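Local coordinates for putative alpha-ketoglutarate-dependent taurine dioxygenase (Burkholderia xenovorans, PDB 5HSX), which probably acts as an iron(II)-dependent dioxygenase of the TfdA family that uses 2-oxoglutarate as co-substrate, though its substrate is not established, at residues Val141-Tyr146 with Arg286-Thr291; Ser136-Val141 with Phe256-Gly261; Val36-Lys41 with Val60-Gln65; Leu82-Pro87 with His95-Ser100. All blocks are in the same frame, centred on the assembly; numbering follows the deposited sequence.

How the interactions relate
All four contacts gather round one mixed sheet of the cupin-type core, and their chemistry follows their place in it. Interactions 1 and 2 share V141 and meet at the end of the run 136-141: the first pairs the chain just after it with strand 287-293, the second mainly packs a buried tryptophan against strand 135-140. Interaction 3, a buried contact further across the sheet, at strand 59-62, relies on a glutamine amide and a leucine-phenylalanine pair; it joins interaction 2 through the backbone bond from Q65 to G261. Interaction 4 is a surface contact beside strand 99-101, which pairs with strand 287-293 of interaction 1, and it mixes hydroxyl, water and apolar contacts.

Interaction 1 (Val141-Tyr146 with Arg286-Thr291); sequences VTIPPY and RQLYRT
The carbonyl oxygen of Q287 is gripped by two consecutive amides: V141 N at 2.9 Å, arriving nearly along the C=O axis, and T142 N at 3.1 Å, in the carbonyl plane on a lone pair. The return bond, from Q287 N to T142 O, is 2.8 Å long and also uses an in-plane lone pair. The CA of R286 adds a C-H...O contact to the same T142 oxygen. With CG1 of V141 anti to the backbone N (chi1 172°), CG2 is left beside that N and meets the edge of the Y289 ring, 3.6 Å from Y289 CD2. The CB atoms of T142 and Q287 touch on one side of the sheet, but the Q287 chain bends at chi2 (72°), which carries its amide away over a face of the Y289 ring. There Q287 NE2 donates to L288 O and to the hydroxyl of S100. On the other side, I143 CD1 packs on L288 CG at 4.0 Å. P144, which has no amide hydrogen to continue the pairing, lays its ring carbons against CB and CG of R286. The R286 guanidinium, covered on one face by L288 CD1, also makes a cation-pi contact with W258. Two residues facing one across an antiparallel pair form a classic beta bulge, here where the chain turns a corner after strand 135-140.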
loop_
_atom_site.group_PDB
_atom_site.type_symbol
_atom_site.label_atom_id
_atom_site.label_comp_id
_atom_site.label_asym_id
_atom_site.label_seq_id
_atom_site.Cartn_x
_atom_site.Cartn_y
_atom_site.Cartn_z
ATOM N N VAL B 141 -20.238 2.337 8.361
ATOM C CA VAL B 141 -21.676 2.072 8.333
ATOM C C VAL B 141 -22.160 1.771 6.924
ATOM O O VAL B 141 -22.795 0.742 6.686
ATOM C CB VAL B 141 -22.450 3.257 8.950
ATOM C CG1 VAL B 141 -23.954 3.074 8.739
ATOM C CG2 VAL B 141 -22.113 3.376 10.437
ATOM N N THR B 142 -21.881 2.667 5.980
ATOM C CA THR B 142 -22.197 2.462 4.568
ATOM C C THR B 142 -20.868 2.369 3.833
ATOM O O THR B 142 -20.119 3.350 3.769
ATOM C CB THR B 142 -23.061 3.595 4.030
ATOM O OG1 THR B 142 -24.225 3.723 4.855
ATOM C CG2 THR B 142 -23.491 3.308 2.598
ATOM N N ILE B 143 -20.559 1.184 3.318
ATOM C CA ILE B 143 -19.221 0.921 2.799
ATOM C C ILE B 143 -19.323 0.399 1.373
ATOM O O ILE B 143 -20.057 -0.566 1.114
ATOM C CB ILE B 143 -18.458 -0.066 3.695
ATOM C CG1 ILE B 143 -18.177 0.556 5.072
ATOM C CG2 ILE B 143 -17.194 -0.544 3.000
ATOM C CD1 ILE B 143 -17.328 1.829 5.041
ATOM N N PRO B 144 -18.604 1.010 0.430
ATOM C CA PRO B 144 -18.685 0.564 -0.963
ATOM C C PRO B 144 -18.160 -0.850 -1.127
ATOM O O PRO B 144 -17.261 -1.285 -0.385
ATOM C CB PRO B 144 -17.789 1.572 -1.706
ATOM C CG PRO B 144 -17.768 2.790 -0.812
ATOM C CD PRO B 144 -17.816 2.242 0.589
ATOM N N PRO B 145 -18.669 -1.603 -2.112
ATOM C CA PRO B 145 -18.131 -2.955 -2.365
ATOM C C PRO B 145 -16.642 -2.971 -2.668
ATOM O O PRO B 145 -15.973 -3.970 -2.379
ATOM C CB PRO B 145 -18.956 -3.451 -3.565
ATOM C CG PRO B 145 -19.576 -2.237 -4.158
ATOM C CD PRO B 145 -19.768 -1.262 -3.031
ATOM N N TYR B 146 -16.100 -1.900 -3.241
ATOM C CA TYR B 146 -14.659 -1.787 -3.428
ATOM C C TYR B 146 -14.310 -0.315 -3.590
ATOM O O TYR B 146 -15.181 0.530 -3.814
ATOM C CB TYR B 146 -14.168 -2.612 -4.623
ATOM C CG TYR B 146 -14.867 -2.292 -5.925
ATOM C CD1 TYR B 146 -14.340 -1.355 -6.806
ATOM C CD2 TYR B 146 -16.056 -2.923 -6.271
ATOM C CE1 TYR B 146 -14.980 -1.064 -8.005
ATOM C CE2 TYR B 146 -16.697 -2.635 -7.460
ATOM C CZ TYR B 146 -16.155 -1.701 -8.317
ATOM O OH TYR B 146 -16.795 -1.416 -9.499
ATOM N N ARG B 286 -20.479 6.382 0.898
ATOM C CA ARG B 286 -19.539 5.952 1.928
ATOM C C ARG B 286 -19.786 6.781 3.177
ATOM O O ARG B 286 -19.667 8.009 3.133
ATOM C CB ARG B 286 -18.096 6.106 1.442
ATOM C CG ARG B 286 -17.029 5.515 2.356
ATOM C CD ARG B 286 -15.668 5.592 1.675
ATOM N NE ARG B 286 -14.581 4.949 2.413
ATOM C CZ ARG B 286 -13.759 5.595 3.236
ATOM N NH1 ARG B 286 -13.917 6.898 3.436
ATOM N NH2 ARG B 286 -12.783 4.947 3.859
ATOM N N GLN B 287 -20.135 6.119 4.280
ATOM C CA GLN B 287 -20.437 6.798 5.535
ATOM C C GLN B 287 -19.732 6.073 6.667
ATOM O O GLN B 287 -19.992 4.889 6.905
ATOM C CB GLN B 287 -21.944 6.850 5.800
ATOM C CG GLN B 287 -22.305 7.508 7.137
ATOM C CD GLN B 287 -22.086 9.014 7.135
ATOM O OE1 GLN B 287 -22.678 9.737 6.336
ATOM N NE2 GLN B 287 -21.241 9.493 8.036
ATOM N N LEU B 288 -18.846 6.782 7.358
ATOM C CA LEU B 288 -18.189 6.268 8.545
ATOM C C LEU B 288 -18.383 7.268 9.674
ATOM O O LEU B 288 -18.780 8.416 9.451
ATOM C CB LEU B 288 -16.691 6.014 8.301
ATOM C CG LEU B 288 -16.311 5.017 7.197
ATOM C CD1 LEU B 288 -16.174 5.713 5.850
ATOM C CD2 LEU B 288 -15.020 4.275 7.558
ATOM N N TYR B 289 -18.110 6.817 10.896
ATOM C CA TYR B 289 -18.164 7.682 12.067
ATOM C C TYR B 289 -16.929 7.434 12.908
ATOM O O TYR B 289 -16.464 6.295 13.013
ATOM C CB TYR B 289 -19.430 7.443 12.900
ATOM C CG TYR B 289 -20.685 7.775 12.142
ATOM C CD1 TYR B 289 -21.143 9.087 12.054
ATOM C CD2 TYR B 289 -21.402 6.780 11.491
ATOM C CE1 TYR B 289 -22.302 9.396 11.333
ATOM C CE2 TYR B 289 -22.552 7.076 10.780
ATOM C CZ TYR B 289 -22.994 8.381 10.707
ATOM O OH TYR B 289 -24.135 8.659 9.996
ATOM N N ARG B 290 -16.394 8.507 13.494
ATOM C CA ARG B 290 -15.140 8.449 14.223
ATOM C C ARG B 290 -15.317 9.062 15.603
ATOM O O ARG B 290 -16.019 10.064 15.770
ATOM C CB ARG B 290 -14.002 9.180 13.477
ATOM C CG ARG B 290 -12.713 9.260 14.293
ATOM C CD ARG B 290 -11.500 9.810 13.549
ATOM N NE ARG B 290 -11.787 10.926 12.657
ATOM C CZ ARG B 290 -11.955 12.190 13.035
ATOM N NH1 ARG B 290 -11.894 12.530 14.312
ATOM N NH2 ARG B 290 -12.196 13.124 12.127
ATOM N N THR B 291 -14.698 8.435 16.589
ATOM C CA THR B 291 -14.462 9.051 17.885
ATOM C C THR B 291 -12.957 9.140 18.074
ATOM O O THR B 291 -12.198 8.384 17.456
ATOM C CB THR B 291 -15.085 8.236 19.018
ATOM O OG1 THR B 291 -14.539 6.910 18.993
ATOM C CG2 THR B 291 -16.606 8.161 18.866
#

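Interaction 2 (Ser136-Val141 with Phe256-Gly261); sequences SILRGV and FKWQAG
L138 CD2 lies 3.6 Å from W258 CZ2, at the benzo end of the indole, the two side chains meeting at about a right angle. With CG anti to the backbone N (chi1 177°), L138 reaches the tryptophan. The carbonyl oxygen of L138 also lies in the plane of the indole, at its edge, 3.5 Å from W258 CH2. Further along the strand, the backbone N of G140 comes within 3.9 Å of W258 CZ3; glycine suits this place because a CB would point at the ring and sit tightly against it. Beyond the indole, G261 N donates to G140 O at 2.9 Å. G261 adopts a positive phi (84°), a backbone shape that glycine accommodates readily, while the small methyl of A260 rests near V141 O. What positions the indole lies one shell further out: F256 CE2 covers one of its faces and W258 NE1 donates to the hydroxyl of T150. W258 thus packs the loop that carries it, between strand 253-256 of one sheet and strand 263-267 of the other, against strand 135-140, an arrangement in keeping with the double-stranded beta-helix core of this cupin-clan family.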
loop_
_atom_site.group_PDB
_atom_site.type_symbol
_atom_site.label_atom_id
_atom_site.label_comp_id
_atom_site.label_asym_id
_atom_site.label_seq_id
_atom_site.Cartn_x
_atom_site.Cartn_y
_atom_site.Cartn_z
ATOM N N SER B 136 -7.814 6.968 17.724
ATOM C CA SER B 136 -9.112 7.177 17.103
ATOM C C SER B 136 -9.768 5.826 16.860
ATOM O O SER B 136 -9.087 4.814 16.665
ATOM C CB SER B 136 -8.990 7.954 15.781
ATOM O OG SER B 136 -7.967 8.939 15.849
ATOM N N ILE B 137 -11.098 5.827 16.862
ATOM C CA ILE B 137 -11.898 4.637 16.607
ATOM C C ILE B 137 -12.879 4.982 15.498
ATOM O O ILE B 137 -13.800 5.783 15.704
ATOM C CB ILE B 137 -12.634 4.158 17.865
ATOM C CG1 ILE B 137 -11.616 3.796 18.947
ATOM C CG2 ILE B 137 -13.552 2.974 17.528
ATOM C CD1 ILE B 137 -12.186 3.702 20.313
ATOM N N LEU B 138 -12.690 4.376 14.328
ATOM C CA LEU B 138 -13.446 4.694 13.123
ATOM C C LEU B 138 -14.287 3.484 12.737
ATOM O O LEU B 138 -13.740 2.391 12.557
ATOM C CB LEU B 138 -12.481 5.061 11.995
ATOM C CG LEU B 138 -13.022 5.375 10.606
ATOM C CD1 LEU B 138 -13.909 6.606 10.641
ATOM C CD2 LEU B 138 -11.829 5.565 9.657
ATOM N N ARG B 139 -15.605 3.668 12.600
ATOM C CA ARG B 139 -16.493 2.568 12.236
ATOM C C ARG B 139 -17.170 2.832 10.892
ATOM O O ARG B 139 -17.547 3.966 10.580
ATOM C CB ARG B 139 -17.545 2.308 13.338
ATOM C CG ARG B 139 -18.813 3.174 13.302
ATOM C CD ARG B 139 -19.720 2.846 14.492
ATOM N NE ARG B 139 -21.121 3.144 14.213
ATOM C CZ ARG B 139 -21.726 4.290 14.513
ATOM N NH1 ARG B 139 -21.057 5.262 15.121
ATOM N NH2 ARG B 139 -23.009 4.463 14.205
ATOM N N GLY B 140 -17.314 1.776 10.092
ATOM C CA GLY B 140 -17.906 1.880 8.771
ATOM C C GLY B 140 -19.353 1.434 8.767
ATOM O O GLY B 140 -19.664 0.298 9.129
ATOM N N VAL B 141 -20.238 2.337 8.361
ATOM C CA VAL B 141 -21.676 2.072 8.333
ATOM C C VAL B 141 -22.160 1.771 6.924
ATOM O O VAL B 141 -22.795 0.742 6.686
ATOM C CB VAL B 141 -22.450 3.257 8.950
ATOM C CG1 VAL B 141 -23.954 3.074 8.739
ATOM C CG2 VAL B 141 -22.113 3.376 10.437
ATOM N N PHE B 256 -6.126 -1.795 4.624
ATOM C CA PHE B 256 -7.368 -2.337 5.171
ATOM C C PHE B 256 -8.492 -2.080 4.182
ATOM O O PHE B 256 -8.739 -0.928 3.810
ATOM C CB PHE B 256 -7.693 -1.686 6.520
ATOM C CG PHE B 256 -8.886 -2.275 7.231
ATOM C CD1 PHE B 256 -8.833 -3.554 7.766
ATOM C CD2 PHE B 256 -10.034 -1.527 7.416
ATOM C CE1 PHE B 256 -9.922 -4.083 8.445
ATOM C CE2 PHE B 256 -11.121 -2.045 8.105
ATOM C CZ PHE B 256 -11.064 -3.323 8.622
ATOM N N LYS B 257 -9.180 -3.135 3.772
ATOM C CA LYS B 257 -10.357 -3.003 2.929
ATOM C C LYS B 257 -11.588 -3.072 3.817
ATOM O O LYS B 257 -11.824 -4.089 4.484
ATOM C CB LYS B 257 -10.404 -4.076 1.842
ATOM C CG LYS B 257 -11.654 -3.953 0.974
ATOM C CD LYS B 257 -11.582 -4.866 -0.237
ATOM C CE LYS B 257 -12.743 -4.602 -1.201
ATOM N NZ LYS B 257 -14.089 -4.884 -0.613
ATOM N N TRP B 258 -12.353 -1.985 3.834
ATOM C CA TRP B 258 -13.504 -1.861 4.716
ATOM C C TRP B 258 -14.659 -2.748 4.279
ATOM O O TRP B 258 -14.833 -3.056 3.096
ATOM C CB TRP B 258 -13.983 -0.410 4.764
ATOM C CG TRP B 258 -13.014 0.481 5.445
ATOM C CD1 TRP B 258 -11.934 1.101 4.888
ATOM C CD2 TRP B 258 -13.018 0.840 6.831
ATOM N NE1 TRP B 258 -11.265 1.828 5.846
ATOM C CE2 TRP B 258 -11.917 1.686 7.044
ATOM C CE3 TRP B 258 -13.855 0.532 7.908
ATOM C CZ2 TRP B 258 -11.622 2.226 8.293
ATOM C CZ3 TRP B 258 -13.567 1.073 9.147
ATOM C CH2 TRP B 258 -12.453 1.906 9.332
ATOM N N GLN B 259 -15.451 -3.159 5.260
ATOM C CA GLN B 259 -16.781 -3.703 5.044
ATOM C C GLN B 259 -17.720 -3.007 6.014
ATOM O O GLN B 259 -17.283 -2.436 7.016
ATOM C CB GLN B 259 -16.829 -5.225 5.260
ATOM C CG GLN B 259 -15.908 -6.019 4.339
ATOM C CD GLN B 259 -15.927 -7.500 4.662
ATOM O OE1 GLN B 259 -16.989 -8.078 4.889
ATOM N NE2 GLN B 259 -14.749 -8.116 4.707
ATOM N N ALA B 260 -19.017 -3.052 5.711
ATOM C CA ALA B 260 -20.000 -2.578 6.674
ATOM C C ALA B 260 -19.797 -3.305 7.998
ATOM O O ALA B 260 -19.571 -4.517 8.028
ATOM C CB ALA B 260 -21.423 -2.807 6.152
ATOM N N GLY B 261 -19.841 -2.550 9.094
ATOM C CA GLY B 261 -19.614 -3.123 10.401
ATOM C C GLY B 261 -18.160 -3.260 10.796
ATOM O O GLY B 261 -17.876 -3.806 11.871
#

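Interaction 3 (Val36-Lys41 with Val60-Gln65); sequences VDLTQK and VFFREQ
L38 and F62 cross at about a right angle, the leucine CD2 standing over one face of the phenyl ring in a CH-pi contact, 4.0 Å from the F62 ring centroid and 15° off its normal. L38 belongs to a type I beta turn, D37 to Q40, combined with an Asx turn in which D37 OD2 accepts from T39 N. The branched leucine suits a buried site between this turn and strand 59-62, and F75 of helix 69-77 also touches it. Q65 likewise runs across L38, and its amide uses both ends: Q65 OE1 takes the L38 amide hydrogen in a nearly straight bond (L38 N to OE1 2.9 Å) from above its carbonyl plane, while NE2 makes weak bonds to V36 O and R63 O. The bend at chi2 (-69°) brings the amide up against V36 O and L38 N. The carboxylate of D37 is turned 50° from it, and one water bridges them, donating to Q65 OE1 at 2.8 Å and to D37 OD2.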
loop_
_atom_site.group_PDB
_atom_site.type_symbol
_atom_site.label_atom_id
_atom_site.label_comp_id
_atom_site.label_asym_id
_atom_site.label_seq_id
_atom_site.Cartn_x
_atom_site.Cartn_y
_atom_site.Cartn_z
ATOM N N VAL B 36 -15.053 -10.564 20.409
ATOM C CA VAL B 36 -15.550 -9.468 21.228
ATOM C C VAL B 36 -16.815 -8.925 20.577
ATOM O O VAL B 36 -16.852 -8.730 19.359
ATOM C CB VAL B 36 -14.500 -8.345 21.384
ATOM C CG1 VAL B 36 -14.788 -7.513 22.618
ATOM C CG2 VAL B 36 -13.095 -8.921 21.442
ATOM N N ASP B 37 -17.851 -8.690 21.384
ATOM C CA ASP B 37 -19.107 -8.106 20.913
ATOM C C ASP B 37 -19.128 -6.650 21.370
ATOM O O ASP B 37 -19.395 -6.356 22.537
ATOM C CB ASP B 37 -20.303 -8.895 21.440
ATOM C CG ASP B 37 -21.644 -8.312 21.002
ATOM O OD1 ASP B 37 -22.686 -8.844 21.439
ATOM O OD2 ASP B 37 -21.672 -7.324 20.241
ATOM N N LEU B 38 -18.856 -5.734 20.436
ATOM C CA LEU B 38 -18.696 -4.330 20.793
ATOM C C LEU B 38 -20.015 -3.639 21.119
ATOM O O LEU B 38 -19.990 -2.479 21.544
ATOM C CB LEU B 38 -17.969 -3.578 19.672
ATOM C CG LEU B 38 -16.435 -3.571 19.747
ATOM C CD1 LEU B 38 -15.882 -4.965 19.967
ATOM C CD2 LEU B 38 -15.798 -2.934 18.517
ATOM N N THR B 39 -21.160 -4.305 20.935
ATOM C CA THR B 39 -22.415 -3.720 21.391
ATOM C C THR B 39 -22.579 -3.831 22.898
ATOM O O THR B 39 -23.432 -3.143 23.467
ATOM C CB THR B 39 -23.623 -4.376 20.708
ATOM O OG1 THR B 39 -23.764 -5.732 21.154
ATOM C CG2 THR B 39 -23.476 -4.348 19.190
ATOM N N GLN B 40 -21.778 -4.670 23.549
ATOM C CA GLN B 40 -21.878 -4.925 24.977
ATOM C C GLN B 40 -20.762 -4.209 25.724
ATOM O O GLN B 40 -19.694 -3.943 25.170
ATOM C CB GLN B 40 -21.795 -6.427 25.268
ATOM C CG GLN B 40 -22.861 -7.256 24.588
ATOM C CD GLN B 40 -24.255 -6.780 24.925
ATOM O OE1 GLN B 40 -24.676 -6.824 26.081
ATOM N NE2 GLN B 40 -24.978 -6.310 23.914
ATOM N N LYS B 41 -21.018 -3.904 26.995
ATOM C CA LYS B 41 -19.941 -3.459 27.869
ATOM C C LYS B 41 -18.950 -4.599 28.060
ATOM O O LYS B 41 -19.339 -5.759 28.216
ATOM C CB LYS B 41 -20.499 -3.002 29.218
ATOM N N VAL B 60 -5.642 -1.964 15.346
ATOM C CA VAL B 60 -6.373 -3.218 15.414
ATOM C C VAL B 60 -7.728 -3.029 14.746
ATOM O O VAL B 60 -8.290 -1.926 14.725
ATOM C CB VAL B 60 -6.520 -3.737 16.862
ATOM C CG1 VAL B 60 -5.134 -4.061 17.439
ATOM C CG2 VAL B 60 -7.245 -2.720 17.754
ATOM N N PHE B 61 -8.245 -4.118 14.182
ATOM C CA PHE B 61 -9.463 -4.072 13.382
ATOM C C PHE B 61 -10.489 -5.068 13.906
ATOM O O PHE B 61 -10.138 -6.171 14.334
ATOM C CB PHE B 61 -9.171 -4.376 11.903
ATOM C CG PHE B 61 -8.131 -3.485 11.288
ATOM C CD1 PHE B 61 -8.452 -2.197 10.883
ATOM C CD2 PHE B 61 -6.834 -3.941 11.103
ATOM C CE1 PHE B 61 -7.495 -1.375 10.301
ATOM C CE2 PHE B 61 -5.869 -3.129 10.521
ATOM C CZ PHE B 61 -6.200 -1.840 10.116
ATOM N N PHE B 62 -11.760 -4.672 13.855
ATOM C CA PHE B 62 -12.880 -5.545 14.166
ATOM C C PHE B 62 -13.767 -5.659 12.934
ATOM O O PHE B 62 -13.819 -4.745 12.103
ATOM C CB PHE B 62 -13.712 -5.018 15.354
ATOM C CG PHE B 62 -12.903 -4.725 16.597
ATOM C CD1 PHE B 62 -12.800 -5.664 17.617
ATOM C CD2 PHE B 62 -12.263 -3.500 16.753
ATOM C CE1 PHE B 62 -12.059 -5.387 18.774
ATOM C CE2 PHE B 62 -11.524 -3.220 17.897
ATOM C CZ PHE B 62 -11.424 -4.164 18.908
ATOM N N ARG B 63 -14.464 -6.787 12.823
ATOM C CA ARG B 63 -15.403 -7.036 11.739
ATOM C C ARG B 63 -16.774 -7.371 12.302
ATOM O O ARG B 63 -16.897 -7.911 13.406
ATOM C CB ARG B 63 -14.942 -8.195 10.839
ATOM C CG ARG B 63 -13.576 -8.026 10.210
ATOM C CD ARG B 63 -13.578 -6.981 9.115
ATOM N NE ARG B 63 -12.380 -7.086 8.289
ATOM C CZ ARG B 63 -12.140 -6.340 7.215
ATOM N NH1 ARG B 63 -13.009 -5.413 6.836
ATOM N NH2 ARG B 63 -11.020 -6.514 6.525
ATOM N N GLU B 64 -17.812 -7.050 11.524
ATOM C CA GLU B 64 -19.188 -7.426 11.848
ATOM C C GLU B 64 -19.629 -6.846 13.190
ATOM O O GLU B 64 -20.303 -7.510 13.980
ATOM C CB GLU B 64 -19.366 -8.948 11.838
ATOM C CG GLU B 64 -19.092 -9.608 10.506
ATOM C CD GLU B 64 -20.081 -9.187 9.447
ATOM O OE1 GLU B 64 -19.640 -8.695 8.386
ATOM O OE2 GLU B 64 -21.300 -9.340 9.677
ATOM N N GLN B 65 -19.257 -5.596 13.447
ATOM C CA GLN B 65 -19.661 -4.870 14.652
ATOM C C GLN B 65 -20.579 -3.729 14.213
ATOM O O GLN B 65 -20.116 -2.651 13.840
ATOM C CB GLN B 65 -18.436 -4.359 15.406
ATOM C CG GLN B 65 -17.403 -5.439 15.706
ATOM C CD GLN B 65 -17.897 -6.446 16.729
ATOM O OE1 GLN B 65 -18.705 -6.118 17.600
ATOM N NE2 GLN B 65 -17.419 -7.680 16.627
HETATM O O HOH W 1 -21.279 -7.115 17.807
#

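Interaction 4 (Leu82-Pro87 with His95-Ser100); sequences LTLGHP and HPEVYS
The Y99 ring ends in a hydroxyl 2.8 Å from T83 OG1, which lies at the ring's edge, in its plane; in this hydrogen bond either oxygen could donate. The threonine oxygen sits between its backbone N and carbonyl carbon (chi1 69°), and there it also bonds the hydroxyl of T292. A tyrosine suits this place because its buried ring reaches across to G85, whose CA is 3.4 Å from Y99 CE2, and still delivers a polar group. G85 has no side chain to collide with that ring or with P96 O, which lies 2.6 Å from G85 N in a weak bond bent to 130°. P96 and E97 are the middle residues of a type I beta turn, H95 to V98, that leads into strand 99-101 at the edge of the mixed sheet; the restricted phi of proline fits the first of these positions. E97 meets the loop with its aliphatic part: CG lies 3.7 Å from L84 CD2, the two side chains running side by side, and 4.0 Å from L82 CB. Its CA makes a C-H...O contact with T83 O, while a water lies 2.9 Å from T83 O and 2.6 Å from E97 O.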
loop_
_atom_site.group_PDB
_atom_site.type_symbol
_atom_site.label_atom_id
_atom_site.label_comp_id
_atom_site.label_asym_id
_atom_site.label_seq_id
_atom_site.Cartn_x
_atom_site.Cartn_y
_atom_site.Cartn_z
ATOM N N LEU B 82 -13.168 10.901 25.700
ATOM C CA LEU B 82 -13.566 11.258 24.342
ATOM C C LEU B 82 -13.336 12.742 24.090
ATOM O O LEU B 82 -13.626 13.580 24.946
ATOM C CB LEU B 82 -15.045 10.928 24.120
ATOM C CG LEU B 82 -15.526 9.499 23.837
ATOM C CD1 LEU B 82 -14.956 9.021 22.539
ATOM C CD2 LEU B 82 -15.186 8.527 24.957
ATOM N N THR B 83 -12.838 13.077 22.899
ATOM C CA THR B 83 -12.843 14.474 22.493
ATOM C C THR B 83 -14.272 14.910 22.187
ATOM O O THR B 83 -15.119 14.106 21.791
ATOM C CB THR B 83 -11.942 14.701 21.269
ATOM O OG1 THR B 83 -12.530 14.088 20.119
ATOM C CG2 THR B 83 -10.569 14.096 21.503
ATOM N N LEU B 84 -14.545 16.192 22.410
ATOM C CA LEU B 84 -15.858 16.781 22.187
ATOM C C LEU B 84 -15.755 17.744 21.014
ATOM O O LEU B 84 -14.899 18.635 21.011
ATOM C CB LEU B 84 -16.359 17.484 23.450
ATOM C CG LEU B 84 -16.432 16.516 24.632
ATOM C CD1 LEU B 84 -16.743 17.254 25.915
ATOM C CD2 LEU B 84 -17.471 15.436 24.381
ATOM N N GLY B 85 -16.640 17.568 20.037
ATOM C CA GLY B 85 -16.370 17.945 18.659
ATOM C C GLY B 85 -16.455 19.414 18.309
ATOM O O GLY B 85 -16.249 20.302 19.145
ATOM N N HIS B 86 -16.741 19.671 17.024
ATOM C CA HIS B 86 -16.808 20.949 16.339
ATOM C C HIS B 86 -18.253 21.270 15.971
ATOM O O HIS B 86 -19.004 20.372 15.572
ATOM C CB HIS B 86 -15.943 20.933 15.067
ATOM C CG HIS B 86 -15.768 22.280 14.435
ATOM N ND1 HIS B 86 -16.639 22.778 13.490
ATOM C CD2 HIS B 86 -14.832 23.239 14.626
ATOM C CE1 HIS B 86 -16.244 23.984 13.120
ATOM N NE2 HIS B 86 -15.148 24.287 13.794
ATOM N N PRO B 87 -18.674 22.533 16.096
ATOM C CA PRO B 87 -20.089 22.862 15.858
ATOM C C PRO B 87 -20.549 22.650 14.420
ATOM O O PRO B 87 -21.765 22.615 14.185
ATOM C CB PRO B 87 -20.179 24.343 16.257
ATOM C CG PRO B 87 -18.778 24.854 16.177
ATOM C CD PRO B 87 -17.903 23.701 16.555
ATOM N N HIS B 95 -24.620 14.183 19.511
ATOM C CA HIS B 95 -23.444 13.369 19.832
ATOM C C HIS B 95 -22.183 14.172 19.560
ATOM O O HIS B 95 -21.543 14.027 18.510
ATOM C CB HIS B 95 -23.447 12.059 19.037
ATOM C CG HIS B 95 -24.681 11.238 19.247
ATOM N ND1 HIS B 95 -24.906 10.519 20.401
ATOM C CD2 HIS B 95 -25.766 11.039 18.461
ATOM C CE1 HIS B 95 -26.074 9.907 20.316
ATOM N NE2 HIS B 95 -26.616 10.205 19.149
ATOM N N PRO B 96 -21.780 15.025 20.503
ATOM C CA PRO B 96 -20.577 15.843 20.284
ATOM C C PRO B 96 -19.308 15.024 20.161
ATOM O O PRO B 96 -18.298 15.549 19.677
ATOM C CB PRO B 96 -20.538 16.752 21.521
ATOM C CG PRO B 96 -21.271 15.975 22.571
ATOM C CD PRO B 96 -22.360 15.236 21.844
ATOM N N GLU B 97 -19.328 13.754 20.566
ATOM C CA GLU B 97 -18.142 12.908 20.505
ATOM C C GLU B 97 -17.945 12.255 19.152
ATOM O O GLU B 97 -16.873 11.696 18.906
ATOM C CB GLU B 97 -18.210 11.791 21.551
ATOM C CG GLU B 97 -18.634 12.231 22.935
ATOM C CD GLU B 97 -20.140 12.217 23.118
ATOM O OE1 GLU B 97 -20.577 12.296 24.282
ATOM O OE2 GLU B 97 -20.884 12.132 22.107
ATOM N N VAL B 98 -18.949 12.280 18.281
ATOM C CA VAL B 98 -18.941 11.480 17.063
ATOM C C VAL B 98 -18.796 12.402 15.862
ATOM O O VAL B 98 -19.552 13.370 15.716
ATOM C CB VAL B 98 -20.213 10.625 16.957
ATOM C CG1 VAL B 98 -20.170 9.771 15.698
ATOM C CG2 VAL B 98 -20.351 9.758 18.198
ATOM N N TYR B 99 -17.832 12.092 14.999
ATOM C CA TYR B 99 -17.556 12.868 13.798
ATOM C C TYR B 99 -17.988 12.073 12.578
ATOM O O TYR B 99 -17.615 10.903 12.432
ATOM C CB TYR B 99 -16.072 13.215 13.699
ATOM C CG TYR B 99 -15.546 13.880 14.945
ATOM C CD1 TYR B 99 -14.969 13.129 15.964
ATOM C CD2 TYR B 99 -15.638 15.254 15.113
ATOM C CE1 TYR B 99 -14.494 13.730 17.115
ATOM C CE2 TYR B 99 -15.164 15.866 16.261
ATOM C CZ TYR B 99 -14.596 15.098 17.259
ATOM O OH TYR B 99 -14.119 15.692 18.405
ATOM N N SER B 100 -18.754 12.714 11.704
ATOM C CA SER B 100 -19.254 12.077 10.491
ATOM C C SER B 100 -18.216 12.202 9.382
ATOM O O SER B 100 -17.661 13.282 9.164
ATOM C CB SER B 100 -20.578 12.719 10.070
ATOM O OG SER B 100 -21.066 12.164 8.860
HETATM O O HOH W 2 -14.554 11.773 20.092
#